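Local atomic coordinates of dehydroquinate synthase (Thermus thermophilus, PDB entry 1UJN), a protein that probably catalyses the NAD- and metal-dependent conversion of 3-deoxy-D-arabino-heptulosonate 7-phosphate to 3-dehydroquinate and phosphate, the second step of chorismate biosynthesis. Residues Gly60-Ala63 against Ala64-Leu67; Glu68-Gly71 against Lys72-Trp76; Pro165-Lys168 against Glu169-Glu173; Leu245-Gly248 against Met249-Tyr253; Val313-Ala316 against Pro317-Val321. All coordinates share one frame; numbering follows the deposited sequence.

Interaction 1: Gly60-Ala63 against Ala64-Leu67; sequences GGEA and AKSL
Ala64 folds back on Gly61, its amide N donating to Gly61 O at 3.1 Å with an angle of 156° at the hydrogen. The bond spans three residues, and the next one repeats it: Lys65 N reaches Glu62 O at 3.0 Å. In both cases the donor stands well above the carbonyl plane, in keeping with the tight winding of a 3-10 turn. The methyl of Ala64 lies against the same acceptor, CB being 3.4 Å from Gly61 O. Gly61 itself has backbone angles (phi 96°) at which a CB would press on the carbonyl O of Gly60. Ala63 takes part mainly through its backbone: its O receives a weak bond from Ser66 OG at 3.3 Å.

Glu62 and Lys65 are opposite charges linked through water. With OE1 and NZ 4.3 Å apart they form no direct salt bridge; instead water 1 spans Glu62 OE1 and Lys65 NZ, while water 2 joins Glu62 OE2 to that same NZ, 3.0 Å from it. A bend at chi3 (58°) in the otherwise extended Lys65 chain helps bring NZ there. Each charge also has direct partners nearby: Asp98 forms a salt bridge with Lys65 NZ and Asn141 accepts from it, while Asn135 donates to Glu62 OE1.

Ser66 OG also caps Val69 N; the 3-10 turn thus passes, by an inverse gamma turn centred on Lys65, into the N-cap residue Ser66 of helix 67-80. This loop follows strand 55-58 and borders Lys140, a predicted NAD-binding residue.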
# COMPACT_ATOMS: atom_id res chain seq x y z
N GLY A 60 -4.90 21.95 -5.74
CA GLY A 60 -5.47 20.80 -6.41
C GLY A 60 -4.76 20.63 -7.75
O GLY A 60 -3.78 21.31 -8.02
N GLY A 61 -5.25 19.72 -8.58
CA GLY A 61 -4.60 19.53 -9.87
C GLY A 61 -3.63 18.37 -9.82
O GLY A 61 -3.34 17.83 -8.76
N GLU A 62 -3.10 18.01 -10.99
CA GLU A 62 -2.17 16.89 -11.10
C GLU A 62 -0.87 17.05 -10.32
O GLU A 62 -0.23 16.05 -9.96
CB GLU A 62 -1.86 16.65 -12.58
CG GLU A 62 -3.07 16.18 -13.38
CD GLU A 62 -3.58 14.84 -12.91
OE1 GLU A 62 -2.76 13.92 -12.74
OE2 GLU A 62 -4.81 14.69 -12.72
N ALA A 63 -0.47 18.29 -10.06
CA ALA A 63 0.77 18.55 -9.31
C ALA A 63 0.70 17.97 -7.90
O ALA A 63 1.73 17.68 -7.30
CB ALA A 63 1.04 20.05 -9.26
N ALA A 64 -0.51 17.82 -7.38
CA ALA A 64 -0.70 17.27 -6.03
C ALA A 64 -0.41 15.77 -5.99
O ALA A 64 -0.12 15.21 -4.93
CB ALA A 64 -2.12 17.53 -5.55
N LYS A 65 -0.50 15.12 -7.15
CA LYS A 65 -0.26 13.69 -7.23
C LYS A 65 1.19 13.41 -7.62
O LYS A 65 1.47 12.88 -8.70
CB LYS A 65 -1.23 13.06 -8.24
CG LYS A 65 -2.67 13.07 -7.76
CD LYS A 65 -3.67 12.62 -8.82
CE LYS A 65 -3.38 11.22 -9.35
NZ LYS A 65 -4.45 10.78 -10.29
N SER A 66 2.10 13.76 -6.71
CA SER A 66 3.52 13.58 -6.94
C SER A 66 4.21 13.01 -5.71
O SER A 66 3.68 13.08 -4.60
CB SER A 66 4.17 14.92 -7.28
OG SER A 66 4.19 15.76 -6.13
N LEU A 67 5.41 12.47 -5.91
CA LEU A 67 6.19 11.90 -4.81
C LEU A 67 6.55 12.98 -3.80
O LEU A 67 6.61 12.72 -2.60
CB LEU A 67 7.46 11.24 -5.35
CG LEU A 67 7.31 9.90 -6.07
CD1 LEU A 67 8.57 9.58 -6.86
CD2 LEU A 67 7.02 8.82 -5.04
O HOH W 1 -3.20 11.37 -12.81
O HOH W 2 -6.23 12.55 -11.85
O HOH W 3 1.79 14.97 -11.34

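Interaction 2: Glu68-Gly71 against Lys72-Trp76; sequences EVYG and KVLSW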
# COMPACT_ATOMS: atom_id res chain seq x y z
N GLU A 68 6.80 14.19 -4.29
CA GLU A 68 7.17 15.28 -3.40
C GLU A 68 6.04 15.65 -2.44
O GLU A 68 6.27 15.81 -1.24
CB GLU A 68 7.58 16.51 -4.21
CG GLU A 68 8.07 17.65 -3.34
CD GLU A 68 9.19 17.22 -2.41
OE1 GLU A 68 10.31 16.94 -2.90
OE2 GLU A 68 8.95 17.14 -1.18
N VAL A 69 4.83 15.80 -2.97
CA VAL A 69 3.70 16.17 -2.12
C VAL A 69 3.35 15.01 -1.18
O VAL A 69 2.97 15.23 -0.02
CB VAL A 69 2.48 16.55 -2.97
CG1 VAL A 69 1.30 16.91 -2.08
CG2 VAL A 69 2.83 17.73 -3.86
N TYR A 70 3.50 13.80 -1.68
CA TYR A 70 3.23 12.58 -0.92
C TYR A 70 4.14 12.56 0.31
O TYR A 70 3.69 12.36 1.45
CB TYR A 70 3.49 11.37 -1.82
CG TYR A 70 3.49 10.01 -1.14
CD1 TYR A 70 2.32 9.47 -0.59
CD2 TYR A 70 4.64 9.23 -1.11
CE1 TYR A 70 2.32 8.20 -0.00
CE2 TYR A 70 4.65 7.95 -0.53
CZ TYR A 70 3.49 7.44 0.02
OH TYR A 70 3.50 6.18 0.58
N GLY A 71 5.43 12.79 0.08
CA GLY A 71 6.38 12.80 1.17
C GLY A 71 6.10 13.91 2.16
O GLY A 71 6.24 13.73 3.36
N LYS A 72 5.70 15.07 1.64
CA LYS A 72 5.40 16.22 2.48
C LYS A 72 4.23 15.94 3.41
O LYS A 72 4.30 16.22 4.61
CB LYS A 72 5.07 17.45 1.62
CG LYS A 72 5.00 18.75 2.41
CD LYS A 72 4.85 19.96 1.49
CE LYS A 72 3.42 20.12 1.02
NZ LYS A 72 2.60 20.84 2.04
N VAL A 73 3.16 15.36 2.87
CA VAL A 73 1.99 15.05 3.69
C VAL A 73 2.33 14.01 4.75
O VAL A 73 1.94 14.15 5.91
CB VAL A 73 0.81 14.55 2.82
CG1 VAL A 73 -0.40 14.26 3.70
CG2 VAL A 73 0.46 15.60 1.76
N LEU A 74 3.07 12.97 4.37
CA LEU A 74 3.45 11.95 5.33
C LEU A 74 4.27 12.53 6.49
O LEU A 74 4.02 12.21 7.66
CB LEU A 74 4.23 10.83 4.63
CG LEU A 74 3.41 9.96 3.68
CD1 LEU A 74 4.34 9.17 2.77
CD2 LEU A 74 2.51 9.01 4.48
N SER A 75 5.25 13.37 6.18
CA SER A 75 6.07 13.97 7.23
C SER A 75 5.24 14.90 8.10
O SER A 75 5.50 15.05 9.30
CB SER A 75 7.24 14.73 6.61
OG SER A 75 8.22 13.81 6.15
N TRP A 76 4.23 15.52 7.50
CA TRP A 76 3.35 16.43 8.23
C TRP A 76 2.59 15.63 9.29
O TRP A 76 2.49 16.04 10.44
CB TRP A 76 2.38 17.11 7.26
CG TRP A 76 1.39 18.02 7.91
CD1 TRP A 76 1.65 19.20 8.55
CD2 TRP A 76 -0.02 17.81 8.02
NE1 TRP A 76 0.49 19.73 9.06
CE2 TRP A 76 -0.55 18.90 8.75
CE3 TRP A 76 -0.89 16.81 7.57
CZ2 TRP A 76 -1.91 19.01 9.04
CZ3 TRP A 76 -2.25 16.92 7.86
CH2 TRP A 76 -2.74 18.02 8.59
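Leu74 lays one methyl over the ring of Tyr70, one helical turn back: CD1 sits 3.5 Å from the ring centroid and 16° off the normal, a CH-pi contact. The methyl is displaced toward the phenol end, so its shortest approach is 3.4 Å, from Leu74 CD1 to Tyr70 CZ. The torsions bring this about. Tyr70 holds CG anti to its own N (chi1 170°), whereas Leu74 has CG anti to the carbonyl carbon (chi1 -70°), which, with an extended chi2, places CD1 above the ring.

Val69 and Val73 repeat the spacing with less contact, Val69 CG1 lying 4.1 Å from Val73 CG2. That second methyl is nearer to the backbone, 3.1 Å from Val69 O. Beneath the side chains the alpha-helical ladder is regular: Val73 N donates to Val69 O at 2.9 Å and Leu74 N to Tyr70 O at 3.0 Å. Replacing Tyr70 by alanine would probably open a gap under Leu74 CD1 and leave Thr106 OG1 without the phenol hydroxyl that it now meets.

The ring of Tyr70 also stacks with Phe102 of helix 94-106, where Val103 packs against Val73 and Leu74. Val143 of the second subunit touches Tyr70 and Leu74, and Glu138 of that subunit bonds Ser75 OG. On strand 55-58, Leu56 and Leu58 meet Lys72, and Leu58 meets Val69, so helix 67-80 lies between its own domain and the dimer partner.

Interaction 3: Pro165-Lys168 against Glu169-Glu173; sequences PTFK and EGLVE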
# COMPACT_ATOMS: atom_id res chain seq x y z
N PRO A 165 -17.38 24.15 -16.54
CA PRO A 165 -16.77 23.09 -17.36
C PRO A 165 -16.39 21.86 -16.54
O PRO A 165 -16.58 20.72 -16.99
CB PRO A 165 -15.56 23.79 -17.97
CG PRO A 165 -16.02 25.22 -18.08
CD PRO A 165 -16.69 25.43 -16.74
N THR A 166 -15.86 22.10 -15.34
CA THR A 166 -15.46 21.03 -14.44
C THR A 166 -16.71 20.32 -13.93
O THR A 166 -16.72 19.10 -13.78
CB THR A 166 -14.67 21.59 -13.24
OG1 THR A 166 -13.53 22.32 -13.73
CG2 THR A 166 -14.18 20.46 -12.34
N PHE A 167 -17.75 21.10 -13.66
CA PHE A 167 -19.01 20.54 -13.19
C PHE A 167 -19.54 19.56 -14.23
O PHE A 167 -19.98 18.46 -13.91
CB PHE A 167 -20.03 21.67 -12.96
CG PHE A 167 -21.42 21.18 -12.65
CD1 PHE A 167 -22.39 21.11 -13.64
CD2 PHE A 167 -21.76 20.79 -11.36
CE1 PHE A 167 -23.67 20.66 -13.36
CE2 PHE A 167 -23.04 20.33 -11.06
CZ PHE A 167 -24.00 20.26 -12.06
N LYS A 168 -19.48 19.97 -15.49
CA LYS A 168 -19.96 19.14 -16.59
C LYS A 168 -19.11 17.91 -16.85
O LYS A 168 -19.62 16.87 -17.26
CB LYS A 168 -20.08 19.97 -17.87
CG LYS A 168 -21.11 21.08 -17.77
CD LYS A 168 -21.38 21.72 -19.13
CE LYS A 168 -22.56 22.68 -19.06
NZ LYS A 168 -22.83 23.32 -20.38
N GLU A 169 -17.80 18.01 -16.61
CA GLU A 169 -16.92 16.86 -16.81
C GLU A 169 -17.44 15.66 -16.04
O GLU A 169 -17.44 14.54 -16.56
CB GLU A 169 -15.51 17.16 -16.31
CG GLU A 169 -14.65 17.91 -17.26
CD GLU A 169 -13.21 17.91 -16.79
OE1 GLU A 169 -12.70 19.00 -16.47
OE2 GLU A 169 -12.60 16.82 -16.74
N GLY A 170 -17.87 15.89 -14.81
CA GLY A 170 -18.39 14.81 -13.99
C GLY A 170 -19.68 14.24 -14.53
O GLY A 170 -19.94 13.04 -14.40
N LEU A 171 -20.50 15.08 -15.15
CA LEU A 171 -21.76 14.60 -15.69
C LEU A 171 -21.51 13.65 -16.87
O LEU A 171 -22.36 12.83 -17.19
CB LEU A 171 -22.65 15.77 -16.12
CG LEU A 171 -22.97 16.75 -14.99
CD1 LEU A 171 -24.13 17.64 -15.40
CD2 LEU A 171 -23.32 15.99 -13.72
N VAL A 172 -20.34 13.78 -17.50
CA VAL A 172 -20.00 12.91 -18.63
C VAL A 172 -19.83 11.48 -18.12
O VAL A 172 -20.29 10.53 -18.75
CB VAL A 172 -18.68 13.35 -19.31
CG1 VAL A 172 -18.23 12.29 -20.32
CG2 VAL A 172 -18.90 14.68 -20.02
N GLU A 173 -19.18 11.35 -16.97
CA GLU A 173 -18.94 10.04 -16.37
C GLU A 173 -20.28 9.39 -15.99
O GLU A 173 -20.44 8.18 -16.11
CB GLU A 173 -18.07 10.20 -15.12
CG GLU A 173 -17.00 9.13 -14.97
CD GLU A 173 -15.91 9.23 -16.02
OE1 GLU A 173 -14.87 9.86 -15.75
OE2 GLU A 173 -16.10 8.68 -17.13
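Phe167 and Leu171 are brought together by different first torsions. Phe167 carries CG anti to the backbone N (chi1 173°), swinging its ring along the helix toward the later turn; Leu171 places CG anti to the carbonyl carbon (chi1 -58°), which, with chi2 extended, sends CD1 back to meet it. Their nearest atoms are Phe167 CE1 and Leu171 CD1, 3.7 Å apart, with the methyl approaching the ring at a slant.

Leu171 is fitted to the backbone as well. Its CB lies 3.4 Å from Lys168 O and its CG 3.6 Å from Phe167 O, so the branch rests on the preceding carbonyls. An alanine at Leu171 would lack both methyls and is likely to open a gap beside the Phe167 ring, as well as at Trp280, which packs on the same leucine.

The helical bonds here are bent rather than straight. Glu169 N donates to Pro165 O at 3.0 Å, and Val172 N reaches Lys168 O at 3.2 Å with only 135° at the hydrogen. Glu169 CB and CG lie over Thr166 O and Pro165 O respectively, CG being 3.4 Å from Pro165 O, and the extended chain beyond carries OE2 to Gly248 N. Lys168, also extended, leads away to Trp280, where NZ bonds the backbone O and makes a cation-pi contact with the indole.

One turn on is Glu173, a predicted zinc ligand held in a salt bridge with Lys176 and touching His247. The stretch is thus the part of helix 164-181 that leads into the probable metal site of a dehydroquinate synthase.

Interaction 4: Leu245-Gly248 against Met249-Tyr253; sequences LPHG and MAVAY
Pro246 O is gripped by two amides of the first helical turn. Ala250 N donates to it at 3.0 Å, nearly straight (161°) and close to the line of the carbonyl bond; Met249 N, equally near Pro246 O, comes in at a poor angle and counts as a weak second donor. Val251 N then bonds His247 O at 2.9 Å in the carbonyl plane, continuing the alpha-helical pattern.

Leu245, just before the N-cap residue Pro246, reaches over this turn. Its CG is anti to the backbone N (chi1 178°), and the two methyls divide the work: CD2 lies 3.7 Å from Ala250 CB, CD1 3.6 Å from Met249 CB. Contact between the residue preceding the cap and the fourth residue of the helix is the hydrophobic staple, here made by Leu245 and Ala250. CD1 further touches the edge of the Tyr253 ring, 4.1 Å from CE1, while Pro246 CB packs on Met249 CG.

A CH-pi contact involves His247, predicted to bind zinc: Val251 CG2 sits over one face of the imidazole, 4.0 Å from its centroid and 23° off the normal, displaced toward NE2. Glu238 meets ND1 from outside, which probably helps fix the ring's rotation. His231 and Glu173, the other predicted ligands, lie close by, and Pro284 O accepts from Tyr253 OH.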
# COMPACT_ATOMS: atom_id res chain seq x y z
N LEU A 245 -6.03 18.35 -22.48
CA LEU A 245 -7.45 18.00 -22.60
C LEU A 245 -7.94 17.34 -21.31
O LEU A 245 -7.48 16.26 -20.95
CB LEU A 245 -7.65 17.05 -23.79
CG LEU A 245 -9.08 16.54 -24.02
CD1 LEU A 245 -9.98 17.69 -24.47
CD2 LEU A 245 -9.06 15.43 -25.05
N PRO A 246 -8.88 17.98 -20.60
CA PRO A 246 -9.41 17.42 -19.34
C PRO A 246 -9.97 16.00 -19.53
O PRO A 246 -10.55 15.69 -20.57
CB PRO A 246 -10.51 18.42 -18.96
CG PRO A 246 -10.03 19.71 -19.56
CD PRO A 246 -9.53 19.26 -20.91
N HIS A 247 -9.79 15.16 -18.52
CA HIS A 247 -10.24 13.78 -18.58
C HIS A 247 -11.68 13.59 -19.05
O HIS A 247 -11.95 12.78 -19.94
CB HIS A 247 -10.08 13.11 -17.22
CG HIS A 247 -10.47 11.66 -17.21
ND1 HIS A 247 -9.72 10.69 -17.85
CD2 HIS A 247 -11.53 11.02 -16.67
CE1 HIS A 247 -10.31 9.52 -17.70
NE2 HIS A 247 -11.41 9.69 -16.99
N GLY A 248 -12.61 14.34 -18.44
CA GLY A 248 -14.01 14.22 -18.81
C GLY A 248 -14.28 14.56 -20.26
O GLY A 248 -15.16 13.97 -20.90
N MET A 249 -13.54 15.53 -20.78
CA MET A 249 -13.73 15.93 -22.17
C MET A 249 -13.24 14.81 -23.07
O MET A 249 -13.87 14.49 -24.08
CB MET A 249 -12.96 17.23 -22.45
CG MET A 249 -13.42 18.40 -21.59
SD MET A 249 -15.18 18.76 -21.78
CE MET A 249 -15.33 20.33 -20.87
N ALA A 250 -12.11 14.21 -22.70
CA ALA A 250 -11.54 13.12 -23.47
C ALA A 250 -12.51 11.94 -23.51
O ALA A 250 -12.67 11.29 -24.54
CB ALA A 250 -10.21 12.69 -22.86
N VAL A 251 -13.15 11.68 -22.38
CA VAL A 251 -14.12 10.59 -22.31
C VAL A 251 -15.28 10.86 -23.26
O VAL A 251 -15.72 9.95 -23.97
CB VAL A 251 -14.66 10.42 -20.88
CG1 VAL A 251 -15.83 9.42 -20.88
CG2 VAL A 251 -13.55 9.92 -19.96
N ALA A 252 -15.77 12.09 -23.27
CA ALA A 252 -16.88 12.45 -24.15
C ALA A 252 -16.52 12.15 -25.60
O ALA A 252 -17.33 11.59 -26.35
CB ALA A 252 -17.22 13.93 -23.99
N TYR A 253 -15.30 12.52 -25.99
CA TYR A 253 -14.82 12.27 -27.35
C TYR A 253 -14.74 10.76 -27.60
O TYR A 253 -15.07 10.28 -28.68
CB TYR A 253 -13.44 12.90 -27.56
CG TYR A 253 -13.46 14.38 -27.85
CD1 TYR A 253 -12.70 15.28 -27.09
CD2 TYR A 253 -14.21 14.90 -28.91
CE1 TYR A 253 -12.68 16.64 -27.38
CE2 TYR A 253 -14.19 16.25 -29.21
CZ TYR A 253 -13.43 17.12 -28.45
OH TYR A 253 -13.39 18.46 -28.77

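Interaction 5: Val313-Ala316 against Pro317-Val321; sequences VPLA and PGRLV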
# COMPACT_ATOMS: atom_id res chain seq x y z
N VAL A 313 -17.44 -1.84 -26.68
CA VAL A 313 -18.36 -1.40 -27.72
C VAL A 313 -19.81 -1.45 -27.24
O VAL A 313 -20.31 -2.50 -26.85
CB VAL A 313 -18.25 -2.28 -28.99
CG1 VAL A 313 -19.18 -1.77 -30.08
CG2 VAL A 313 -16.81 -2.30 -29.48
N PRO A 314 -20.51 -0.30 -27.28
CA PRO A 314 -21.91 -0.24 -26.85
C PRO A 314 -22.83 -0.55 -28.03
O PRO A 314 -22.94 0.25 -28.96
CB PRO A 314 -22.05 1.19 -26.37
CG PRO A 314 -21.21 1.94 -27.37
CD PRO A 314 -19.98 1.06 -27.50
N LEU A 315 -23.47 -1.71 -28.01
CA LEU A 315 -24.38 -2.10 -29.09
C LEU A 315 -25.77 -1.55 -28.82
O LEU A 315 -26.56 -1.34 -29.74
CB LEU A 315 -24.42 -3.62 -29.22
CG LEU A 315 -23.07 -4.28 -29.53
CD1 LEU A 315 -23.24 -5.79 -29.60
CD2 LEU A 315 -22.52 -3.75 -30.85
N ALA A 316 -26.05 -1.30 -27.55
CA ALA A 316 -27.33 -0.75 -27.11
C ALA A 316 -27.16 -0.40 -25.64
O ALA A 316 -26.32 -0.99 -24.96
CB ALA A 316 -28.44 -1.79 -27.28
N PRO A 317 -27.93 0.57 -25.14
CA PRO A 317 -27.79 0.92 -23.72
C PRO A 317 -27.95 -0.34 -22.87
O PRO A 317 -28.94 -1.04 -22.98
CB PRO A 317 -28.91 1.93 -23.50
CG PRO A 317 -29.03 2.59 -24.84
CD PRO A 317 -28.94 1.42 -25.79
N GLY A 318 -26.95 -0.62 -22.03
CA GLY A 318 -27.02 -1.80 -21.18
C GLY A 318 -26.52 -3.05 -21.87
O GLY A 318 -26.32 -4.09 -21.23
N ARG A 319 -26.31 -2.97 -23.18
CA ARG A 319 -25.83 -4.12 -23.93
C ARG A 319 -24.52 -3.78 -24.64
O ARG A 319 -24.52 -3.24 -25.75
CB ARG A 319 -26.88 -4.57 -24.95
CG ARG A 319 -26.57 -5.91 -25.60
CD ARG A 319 -27.80 -6.48 -26.30
NE ARG A 319 -28.21 -5.70 -27.46
CZ ARG A 319 -27.52 -5.64 -28.60
NH1 ARG A 319 -26.39 -6.31 -28.73
NH2 ARG A 319 -27.98 -4.90 -29.60
N LEU A 320 -23.41 -4.11 -23.99
CA LEU A 320 -22.09 -3.83 -24.53
C LEU A 320 -21.23 -5.08 -24.64
O LEU A 320 -21.48 -6.09 -23.98
CB LEU A 320 -21.37 -2.80 -23.67
CG LEU A 320 -21.95 -1.38 -23.56
CD1 LEU A 320 -23.24 -1.40 -22.76
CD2 LEU A 320 -20.93 -0.49 -22.88
N VAL A 321 -20.20 -5.00 -25.47
CA VAL A 321 -19.28 -6.11 -25.66
C VAL A 321 -17.85 -5.60 -25.62
O VAL A 321 -17.57 -4.44 -25.92
CB VAL A 321 -19.52 -6.82 -27.01
CG1 VAL A 321 -20.92 -7.41 -27.04
CG2 VAL A 321 -19.34 -5.83 -28.16
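Val313 and Val321 face each other as an antiparallel hydrogen-bonded pair. Val313 N donates to Val321 O at 2.7 Å and 171°, and Val321 N returns a bond to Val313 O at 2.9 Å. Pro314, which has no N-H to give, falls in the next, non-hydrogen-bonded pair with Leu320. The register then slips by one residue: Arg319 O accepts from both Leu315 N (2.9 Å from that O, in the carbonyl plane) and Ala316 N (3.1 Å from it, tilted), a classic beta bulge. Arg319 N to Ala316 O, 2.7 Å, closes the type II turn. Gly318 there has positive phi (86°), where a CB would press on the carbonyl O of Pro317.

Among apolar contacts, Pro314 CB meets Leu320 CG at 3.8 Å on one side of the hairpin. On the other, the two valines touch through Val313 CB and Val321 CG2. Leu315 CD1 approaches Val321 CG1 at 3.8 Å, the two side chains meeting at about a right angle.

The last kind is charged against apolar. Arg319 is bent at chi3 (67°), turning the guanidinium back so that one face lies against the backbone carbonyl carbon of Leu315. Its NH1 comes within 3.3 Å of Leu315 CD1, and Ala316 CB lies obliquely to the group.

Taken together, backbone bonds set the register of this hairpin of strands 311-314 and 319-323, while apolar groups pack both sides. Arg319 contributes by the flat surface of its guanidinium, since within the hairpin it meets carbon rather than an opposite charge.

From the N terminus, interaction 1 is a turn in the loop after strand 55-58, and interaction 2 continues directly from it along helix 67-80; the two touch, Ala64 O lying against Val69. Both belong to the N-terminal family region. Interaction 3, on helix 164-181, lies about where the N-terminal and C-terminal regions meet. Interaction 4 starts helix 247-264 and meets interaction 3 through a probable hydrogen bond from Gly248 N to Glu169 OE2; beside it the predicted zinc ligands Glu173 and His247 touch. Interaction 5 turns the hairpin 311-323, about 20 Å from interaction 4 between centres. All are local and follow in series; none nests within or crosses another.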